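Local structure of CcbJ (Streptomyces caelestis, 4HGZ) at residues Glu188-Asp191 with Thr192-His195. The protein is a methyltransferase that probably uses S-adenosyl-L-methionine to methylate a nitrogen atom of its substrate. Numbering follows the deposited sequence.
Sequences ELED and TAVH
Thr-192 meets Asp-191 where the chain reverses; its CG2 lies 4.2 Å from Asp-191 CB, beside the Asp-191 carbonyl carbon. At Ala-193 the carbonyl O accepts the backbone N-H of Glu-190 at 2.8 Å, and Glu-190 CB rests beside the same oxygen. This is the closed end of a beta hairpin, in which strands 181-189 and 193-202 are the first two strands of an antiparallel sheet, 181-189 being outermost within this chain. Val-194 faces Leu-189 in a non-hydrogen-bonded pair, where CG1 of Val-194 approaches Leu-189 CD2 at 4.2 Å; His-211 of the second subunit packs on Val-194, and Lys-200 of that subunit packs on Leu-189 and forms a salt bridge with Glu-188. His-195 and Glu-188 follow as a hydrogen-bonded pair, His-195 N giving a nearly straight bond to Glu-188 O (2.8 Å) and His-195 O accepting from Glu-188 N (3.0 Å). The imidazole points back toward the turn, where its NE2 donates to Glu-190 OE2 at 2.6 Å. The extended Glu-190 chain (chi2 -179°) brings this oxygen to the ring edge, carboxylate and ring planes 20° apart; His-195 NE2 meets OE2 on the anti side, tilted 27° out of the carboxylate plane. The other ring nitrogen, ND1, is hydrogen-bonded to NE2 of His-212 on strand 207-216.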
loop_
_atom_site.group_PDB
_atom_site.type_symbol
_atom_site.label_atom_id
_atom_site.label_comp_id
_atom_site.label_asym_id
_atom_site.label_seq_id
_atom_site.Cartn_x
_atom_site.Cartn_y
_atom_site.Cartn_z
ATOM N N GLU C 188 11.255 -18.799 0.900
ATOM C CA GLU C 188 12.319 -19.136 1.843
ATOM C C GLU C 188 13.715 -19.107 1.222
ATOM O O GLU C 188 13.863 -19.277 0.021
ATOM C CB GLU C 188 12.064 -20.514 2.442
ATOM C CG GLU C 188 13.116 -20.932 3.459
ATOM C CD GLU C 188 13.030 -20.118 4.730
ATOM O OE1 GLU C 188 12.125 -20.395 5.549
ATOM O OE2 GLU C 188 13.868 -19.207 4.911
ATOM N N LEU C 189 14.740 -18.903 2.041
ATOM C CA LEU C 189 16.123 -18.932 1.549
ATOM C C LEU C 189 16.928 -20.088 2.130
ATOM O O LEU C 189 16.728 -20.476 3.272
ATOM C CB LEU C 189 16.851 -17.638 1.903
ATOM C CG LEU C 189 16.119 -16.325 1.703
ATOM C CD1 LEU C 189 16.954 -15.222 2.328
ATOM C CD2 LEU C 189 15.895 -16.074 0.227
ATOM N N GLU C 190 17.849 -20.624 1.336
ATOM C CA GLU C 190 18.818 -21.610 1.808
ATOM C C GLU C 190 20.174 -21.163 1.305
ATOM O O GLU C 190 20.260 -20.265 0.475
ATOM C CB GLU C 190 18.566 -22.994 1.214
ATOM C CG GLU C 190 17.188 -23.585 1.387
ATOM C CD GLU C 190 17.107 -24.972 0.757
ATOM O OE1 GLU C 190 18.154 -25.657 0.702
ATOM O OE2 GLU C 190 16.010 -25.382 0.314
ATOM N N ASP C 191 21.228 -21.825 1.760
ATOM C CA ASP C 191 22.580 -21.455 1.355
ATOM C C ASP C 191 22.763 -21.528 -0.162
ATOM O O ASP C 191 23.445 -20.691 -0.752
ATOM C CB ASP C 191 23.620 -22.340 2.056
ATOM C CG ASP C 191 23.314 -22.548 3.539
ATOM O OD1 ASP C 191 22.181 -22.240 3.963
ATOM O OD2 ASP C 191 24.204 -23.027 4.279
ATOM N N THR C 192 22.150 -22.528 -0.788
ATOM C CA THR C 192 22.386 -22.797 -2.208
ATOM C C THR C 192 21.116 -22.789 -3.063
ATOM O O THR C 192 21.139 -23.227 -4.206
ATOM C CB THR C 192 23.086 -24.168 -2.420
ATOM O OG1 THR C 192 22.180 -25.224 -2.085
ATOM C CG2 THR C 192 24.368 -24.296 -1.564
ATOM N N ALA C 193 20.005 -22.308 -2.516
ATOM C CA ALA C 193 18.780 -22.225 -3.295
ATOM C C ALA C 193 17.820 -21.221 -2.687
ATOM O O ALA C 193 17.879 -20.951 -1.488
ATOM C CB ALA C 193 18.116 -23.591 -3.399
ATOM N N VAL C 194 16.944 -20.668 -3.518
ATOM C CA VAL C 194 15.871 -19.825 -3.025
ATOM C C VAL C 194 14.542 -20.423 -3.452
ATOM O O VAL C 194 14.415 -20.963 -4.556
ATOM C CB VAL C 194 15.979 -18.377 -3.539
ATOM C CG1 VAL C 194 17.371 -17.835 -3.275
ATOM C CG2 VAL C 194 15.684 -18.325 -5.014
ATOM N N HIS C 195 13.567 -20.339 -2.555
ATOM C CA HIS C 195 12.210 -20.770 -2.827
ATOM C C HIS C 195 11.323 -19.548 -2.992
ATOM O O HIS C 195 11.208 -18.720 -2.084
ATOM C CB HIS C 195 11.694 -21.656 -1.689
ATOM C CG HIS C 195 12.511 -22.893 -1.476
ATOM N ND1 HIS C 195 12.041 -24.156 -1.763
ATOM C CD2 HIS C 195 13.779 -23.058 -1.028
ATOM C CE1 HIS C 195 12.978 -25.048 -1.486
ATOM N NE2 HIS C 195 14.043 -24.407 -1.039
#